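Local structure of carboxyltransferase domain-containing protein (Pyrococcus horikoshii, 2PHC) at residues A[3-13]-A[63-74]. The protein is of unknown function but carries a carboxyltransferase C/D domain and probably binds ATP and acts as a hydrolase. Residues are numbered along the deposited sequence; the frame is centred on the assembly and turned at random.
Sequences IKPAGDSAFLI and YEEVESYLKRIS
Phe11 points its ring edge into the face of Tyr63, a T-shaped pair with centroids 5.0 Å apart and planes at 70°. Phe11 CZ stands over the middle of the Tyr63 ring, almost equally far from all six carbons. Glu67 CA lies over one face of the Phe11 ring, offset toward the ring's rim. Glu67 CB also reaches the outer end of the ring, 3.8 Å from Phe11 CZ. Val66 and Leu70 come in obliquely: Val66 CG1 lies 3.5 Å from Phe11 CD1, and Leu70 CD1 lies 3.5 Å from Phe11 CB. Phe11 CG is anti to its carbonyl carbon (chi1 -68°), which sends the ring toward the first turn of helix 63-82. Pro5 CG rests 3.7 Å from Tyr63 OH. With an alanine in place of Phe11, a gap would probably open beside Val66 and Glu67, and the Tyr63 ring would lose its edge-on partner.

Further along, Ile3 CD1 packs on Leu70 CB and lies 3.3 Å from the carbonyl carbon, Leu70 C. Ile13 CD1 approaches Leu70 CD2 at 4.2 Å. Leu70 thus touches both strands of the hairpin. The contact is mainly apolar packing; the Lys71–Glu67 salt bridge runs along the helix, with a weak hydrogen bond.

Strand 10-13 runs nearly parallel to helix segment 63-74 (19°), with the axes 9.5 Å apart. The hairpin ends a four-stranded antiparallel sheet, and Phe11 pairs with Val54 of strand 51-56. Helix 63-82 packs on one sheet face: Ile3, Pro5, Phe11 and Ile13 turn toward it, Lys4, Ala10 and Leu12 away. Helix 21-37 shares this layer, its Leu30 meeting Ile13 and its Ile34 meeting Leu70.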
ATOM      1  N   ILE A   3     -13.834   6.935  14.952  1.00 45.33           N
ATOM      2  CA  ILE A   3     -14.210   6.011  16.020  1.00 43.73           C
ATOM      3  C   ILE A   3     -15.516   6.677  16.525  1.00 42.73           C
ATOM      4  O   ILE A   3     -15.477   7.799  17.058  1.00 42.08           O
ATOM      5  CB  ILE A   3     -13.270   5.798  17.174  1.00 44.29           C
ATOM      6  CG1 ILE A   3     -12.104   4.945  16.730  1.00 44.26           C
ATOM      7  CG2 ILE A   3     -14.039   5.087  18.331  1.00 43.18           C
ATOM      8  CD1 ILE A   3     -11.629   4.074  17.792  1.00 45.19           C
ATOM      9  N   LYS A   4     -16.664   6.018  16.321  1.00 40.98           N
ATOM     10  CA  LYS A   4     -18.000   6.660  16.540  1.00 39.78           C
ATOM     11  C   LYS A   4     -18.942   5.719  17.237  1.00 38.29           C
ATOM     12  O   LYS A   4     -18.749   4.523  17.196  1.00 37.66           O
ATOM     13  CB  LYS A   4     -18.622   7.273  15.252  1.00 39.46           C
ATOM     14  N   PRO A   5     -19.934   6.265  17.956  1.00 38.48           N
ATOM     15  CA  PRO A   5     -20.781   5.343  18.703  1.00 37.53           C
ATOM     16  C   PRO A   5     -21.806   4.733  17.751  1.00 35.96           C
ATOM     17  O   PRO A   5     -22.164   5.340  16.726  1.00 35.39           O
ATOM     18  CB  PRO A   5     -21.444   6.235  19.779  1.00 36.59           C
ATOM     19  CG  PRO A   5     -20.827   7.558  19.601  1.00 39.34           C
ATOM     20  CD  PRO A   5     -20.342   7.659  18.192  1.00 38.68           C
ATOM     21  N   ALA A   6     -22.269   3.550  18.103  1.00 34.15           N
ATOM     22  CA  ALA A   6     -22.862   2.713  17.092  1.00 34.60           C
ATOM     23  C   ALA A   6     -24.133   2.081  17.629  1.00 34.75           C
ATOM     24  O   ALA A   6     -24.557   1.069  17.165  1.00 35.03           O
ATOM     25  CB  ALA A   6     -21.855   1.662  16.623  1.00 32.63           C
ATOM     26  N   GLY A   7     -24.688   2.698  18.669  1.00 36.68           N
ATOM     27  CA  GLY A   7     -25.930   2.304  19.282  1.00 36.67           C
ATOM     28  C   GLY A   7     -25.619   1.650  20.562  1.00 37.76           C
ATOM     29  O   GLY A   7     -24.748   2.112  21.337  1.00 37.87           O
ATOM     30  N   ASP A   8     -26.337   0.567  20.804  1.00 38.26           N
ATOM     31  CA  ASP A   8     -26.416   0.040  22.140  1.00 38.80           C
ATOM     32  C   ASP A   8     -25.122  -0.690  22.527  1.00 39.29           C
ATOM     33  O   ASP A   8     -24.793  -1.824  22.052  1.00 39.80           O
ATOM     34  CB  ASP A   8     -27.688  -0.844  22.328  1.00 40.38           C
ATOM     35  N   SER A   9     -24.384  -0.021  23.403  1.00 37.33           N
ATOM     36  CA  SER A   9     -23.186  -0.618  23.951  1.00 36.29           C
ATOM     37  C   SER A   9     -22.199  -1.047  22.832  1.00 33.00           C
ATOM     38  O   SER A   9     -21.655  -2.121  22.874  1.00 31.60           O
ATOM     39  CB  SER A   9     -23.587  -1.772  24.852  1.00 36.76           C
ATOM     40  OG  SER A   9     -24.117  -1.248  26.069  1.00 41.79           O
ATOM     41  N   ALA A  10     -21.984  -0.162  21.856  1.00 30.92           N
ATOM     42  CA  ALA A  10     -21.204  -0.493  20.674  1.00 29.78           C
ATOM     43  C   ALA A  10     -20.496   0.667  20.055  1.00 29.45           C
ATOM     44  O   ALA A  10     -21.025   1.780  20.008  1.00 29.01           O
ATOM     45  CB  ALA A  10     -22.109  -1.157  19.587  1.00 28.72           C
ATOM     46  N   PHE A  11     -19.343   0.386  19.462  1.00 29.71           N
ATOM     47  CA  PHE A  11     -18.625   1.411  18.662  1.00 30.66           C
ATOM     48  C   PHE A  11     -18.269   0.895  17.278  1.00 29.42           C
ATOM     49  O   PHE A  11     -18.102  -0.243  17.095  1.00 28.92           O
ATOM     50  CB  PHE A  11     -17.320   1.887  19.403  1.00 30.66           C
ATOM     51  CG  PHE A  11     -17.600   2.674  20.672  1.00 32.16           C
ATOM     52  CD1 PHE A  11     -17.743   2.034  21.881  1.00 33.56           C
ATOM     53  CD2 PHE A  11     -17.765   4.052  20.628  1.00 33.71           C
ATOM     54  CE1 PHE A  11     -18.044   2.737  23.011  1.00 33.13           C
ATOM     55  CE2 PHE A  11     -18.079   4.734  21.759  1.00 36.72           C
ATOM     56  CZ  PHE A  11     -18.184   4.066  22.959  1.00 33.06           C
ATOM     57  N   LEU A  12     -18.173   1.768  16.307  1.00 30.15           N
ATOM     58  CA  LEU A  12     -17.767   1.371  15.007  1.00 30.67           C
ATOM     59  C   LEU A  12     -16.505   2.173  14.664  1.00 31.84           C
ATOM     60  O   LEU A  12     -16.514   3.416  14.760  1.00 31.65           O
ATOM     61  CB  LEU A  12     -18.879   1.720  14.004  1.00 30.23           C
ATOM     62  CG  LEU A  12     -18.751   1.234  12.555  1.00 31.41           C
ATOM     63  CD1 LEU A  12     -19.047  -0.251  12.349  1.00 24.53           C
ATOM     64  CD2 LEU A  12     -19.575   2.116  11.590  1.00 32.61           C
ATOM     65  N   ILE A  13     -15.459   1.408  14.476  1.00 31.35           N
ATOM     66  CA  ILE A  13     -14.329   1.798  13.760  1.00 31.73           C
ATOM     67  C   ILE A  13     -14.516   1.547  12.322  1.00 31.93           C
ATOM     68  O   ILE A  13     -14.765   0.536  11.831  1.00 32.18           O
ATOM     69  CB  ILE A  13     -13.062   1.150  14.279  1.00 32.07           C
ATOM     70  CG1 ILE A  13     -13.083   1.084  15.785  1.00 33.22           C
ATOM     71  CG2 ILE A  13     -11.862   1.901  13.838  1.00 32.48           C
ATOM     72  CD1 ILE A  13     -12.557  -0.144  16.323  1.00 30.41           C
ATOM     73  N   TYR A  63     -18.687   3.493  29.145  1.00 47.57           N
ATOM     74  CA  TYR A  63     -18.706   3.932  27.789  1.00 47.19           C
ATOM     75  C   TYR A  63     -17.437   4.666  27.399  1.00 47.08           C
ATOM     76  O   TYR A  63     -17.030   4.626  26.274  1.00 47.63           O
ATOM     77  CB  TYR A  63     -19.953   4.732  27.528  1.00 46.19           C
ATOM     78  CG  TYR A  63     -19.960   5.621  26.327  1.00 48.84           C
ATOM     79  CD1 TYR A  63     -20.965   5.546  25.401  1.00 48.57           C
ATOM     80  CD2 TYR A  63     -18.998   6.547  26.134  1.00 46.88           C
ATOM     81  CE1 TYR A  63     -20.986   6.347  24.340  1.00 44.27           C
ATOM     82  CE2 TYR A  63     -19.026   7.346  25.088  1.00 46.01           C
ATOM     83  CZ  TYR A  63     -20.018   7.242  24.196  1.00 48.24           C
ATOM     84  OH  TYR A  63     -20.031   8.055  23.131  1.00 54.21           O
ATOM     85  N   GLU A  64     -16.817   5.345  28.339  1.00 45.33           N
ATOM     86  CA  GLU A  64     -15.932   6.429  28.010  1.00 44.23           C
ATOM     87  C   GLU A  64     -14.595   5.791  27.979  1.00 43.37           C
ATOM     88  O   GLU A  64     -13.760   6.140  27.214  1.00 43.29           O
ATOM     89  CB  GLU A  64     -15.965   7.500  29.095  1.00 44.83           C
ATOM     90  CG  GLU A  64     -17.099   8.488  28.995  1.00 47.03           C
ATOM     91  N   GLU A  65     -14.451   4.815  28.842  1.00 42.90           N
ATOM     92  CA  GLU A  65     -13.359   3.849  28.850  1.00 43.04           C
ATOM     93  C   GLU A  65     -13.241   3.158  27.493  1.00 41.32           C
ATOM     94  O   GLU A  65     -12.156   3.027  26.968  1.00 40.25           O
ATOM     95  CB  GLU A  65     -13.567   2.732  29.875  1.00 43.69           C
ATOM     96  CG  GLU A  65     -13.072   2.979  31.299  1.00 49.61           C
ATOM     97  CD  GLU A  65     -13.887   2.174  32.371  1.00 54.34           C
ATOM     98  OE1 GLU A  65     -14.836   2.763  32.976  1.00 55.30           O
ATOM     99  OE2 GLU A  65     -13.583   0.968  32.598  1.00 55.86           O
ATOM    100  N   VAL A  66     -14.363   2.697  26.947  1.00 40.53           N
ATOM    101  CA  VAL A  66     -14.305   1.825  25.769  1.00 38.01           C
ATOM    102  C   VAL A  66     -13.932   2.669  24.608  1.00 36.89           C
ATOM    103  O   VAL A  66     -13.071   2.292  23.838  1.00 35.04           O
ATOM    104  CB  VAL A  66     -15.563   1.068  25.548  1.00 37.92           C
ATOM    105  CG1 VAL A  66     -15.564   0.386  24.095  1.00 38.25           C
ATOM    106  CG2 VAL A  66     -15.656   0.010  26.624  1.00 34.47           C
ATOM    107  N   GLU A  67     -14.506   3.867  24.572  1.00 36.46           N
ATOM    108  CA  GLU A  67     -14.189   4.747  23.526  1.00 38.07           C
ATOM    109  C   GLU A  67     -12.676   5.068  23.490  1.00 37.92           C
ATOM    110  O   GLU A  67     -12.054   5.009  22.395  1.00 37.01           O
ATOM    111  CB  GLU A  67     -14.998   6.014  23.648  1.00 39.75           C
ATOM    112  CG  GLU A  67     -14.633   7.000  22.604  1.00 41.38           C
ATOM    113  CD  GLU A  67     -15.440   8.230  22.762  1.00 52.70           C
ATOM    114  OE1 GLU A  67     -15.745   8.587  23.953  1.00 54.02           O
ATOM    115  OE2 GLU A  67     -15.751   8.845  21.701  1.00 53.92           O
ATOM    116  N   SER A  68     -12.114   5.384  24.687  1.00 36.52           N
ATOM    117  CA  SER A  68     -10.725   5.823  24.835  1.00 35.04           C
ATOM    118  C   SER A  68      -9.832   4.731  24.405  1.00 32.65           C
ATOM    119  O   SER A  68      -8.906   4.994  23.660  1.00 31.65           O
ATOM    120  CB  SER A  68     -10.355   6.264  26.293  1.00 35.82           C
ATOM    121  OG  SER A  68     -11.089   7.452  26.658  1.00 39.57           O
ATOM    122  N   TYR A  69     -10.089   3.518  24.884  1.00 29.33           N
ATOM    123  CA  TYR A  69      -9.263   2.386  24.574  1.00 29.98           C
ATOM    124  C   TYR A  69      -9.143   2.090  23.040  1.00 30.66           C
ATOM    125  O   TYR A  69      -8.108   1.547  22.577  1.00 31.60           O
ATOM    126  CB  TYR A  69      -9.948   1.189  25.236  1.00 30.22           C
ATOM    127  CG  TYR A  69      -9.283  -0.162  25.009  1.00 34.97           C
ATOM    128  CD1 TYR A  69      -8.563  -0.770  26.040  1.00 36.53           C
ATOM    129  CD2 TYR A  69      -9.408  -0.857  23.770  1.00 34.52           C
ATOM    130  CE1 TYR A  69      -7.987  -2.012  25.875  1.00 38.35           C
ATOM    131  CE2 TYR A  69      -8.824  -2.131  23.585  1.00 34.06           C
ATOM    132  CZ  TYR A  69      -8.081  -2.665  24.645  1.00 40.53           C
ATOM    133  OH  TYR A  69      -7.482  -3.908  24.560  1.00 45.08           O
ATOM    134  N   LEU A  70     -10.195   2.412  22.278  1.00 28.91           N
ATOM    135  CA  LEU A  70     -10.288   1.951  20.904  1.00 31.17           C
ATOM    136  C   LEU A  70      -9.525   3.000  20.164  1.00 30.81           C
ATOM    137  O   LEU A  70      -8.891   2.706  19.170  1.00 30.17           O
ATOM    138  CB  LEU A  70     -11.731   1.852  20.397  1.00 30.37           C
ATOM    139  CG  LEU A  70     -12.631   0.709  20.864  1.00 29.87           C
ATOM    140  CD1 LEU A  70     -14.104   0.917  20.256  1.00 25.32           C
ATOM    141  CD2 LEU A  70     -12.038  -0.588  20.424  1.00 28.91           C
ATOM    142  N   LYS A  71      -9.550   4.220  20.714  1.00 30.40           N
ATOM    143  CA  LYS A  71      -8.804   5.302  20.134  1.00 29.27           C
ATOM    144  C   LYS A  71      -7.301   4.975  20.259  1.00 27.97           C
ATOM    145  O   LYS A  71      -6.533   5.325  19.382  1.00 27.43           O
ATOM    146  CB  LYS A  71      -9.171   6.624  20.818  1.00 30.97           C
ATOM    147  CG  LYS A  71     -10.192   7.447  20.104  1.00 32.05           C
ATOM    148  CD  LYS A  71     -10.862   8.405  21.079  1.00 37.97           C
ATOM    149  CE  LYS A  71     -12.160   9.002  20.421  1.00 44.36           C
ATOM    150  NZ  LYS A  71     -12.753  10.221  21.082  1.00 45.39           N
ATOM    151  N   ARG A  72      -6.927   4.247  21.321  1.00 27.95           N
ATOM    152  CA  ARG A  72      -5.521   4.027  21.719  1.00 28.46           C
ATOM    153  C   ARG A  72      -4.950   2.828  20.986  1.00 26.99           C
ATOM    154  O   ARG A  72      -3.863   2.865  20.453  1.00 25.95           O
ATOM    155  CB  ARG A  72      -5.429   3.858  23.235  1.00 28.51           C
ATOM    156  CG  ARG A  72      -6.102   5.158  23.919  1.00 30.27           C
ATOM    157  CD  ARG A  72      -6.105   5.181  25.375  1.00 32.41           C
ATOM    158  NE  ARG A  72      -6.452   3.897  25.991  1.00 44.04           N
ATOM    159  CZ  ARG A  72      -6.835   3.764  27.267  1.00 43.26           C
ATOM    160  NH1 ARG A  72      -6.901   4.849  28.055  1.00 44.39           N
ATOM    161  NH2 ARG A  72      -7.117   2.555  27.742  1.00 40.82           N
ATOM    162  N   ILE A  73      -5.720   1.773  20.953  1.00 26.59           N
ATOM    163  CA  ILE A  73      -5.368   0.639  20.121  1.00 26.31           C
ATOM    164  C   ILE A  73      -5.300   0.986  18.584  1.00 25.69           C
ATOM    165  O   ILE A  73      -4.390   0.575  17.969  1.00 25.43           O
ATOM    166  CB  ILE A  73      -6.180  -0.616  20.613  1.00 28.65           C
ATOM    167  CG1 ILE A  73      -5.574  -1.934  20.106  1.00 29.01           C
ATOM    168  CG2 ILE A  73      -7.624  -0.520  20.273  1.00 29.10           C
ATOM    169  CD1 ILE A  73      -5.843  -2.992  21.037  1.00 31.44           C
ATOM    170  N   SER A  74      -6.126   1.904  18.043  1.00 25.48           N
ATOM    171  CA  SER A  74      -5.998   2.347  16.667  1.00 26.57           C
ATOM    172  C   SER A  74      -4.785   3.226  16.292  1.00 26.37           C
ATOM    173  O   SER A  74      -4.290   3.196  15.121  1.00 25.05           O
ATOM    174  CB  SER A  74      -7.266   3.106  16.275  1.00 27.34           C
ATOM    175  OG  SER A  74      -8.364   2.517  16.914  1.00 31.35           O
TER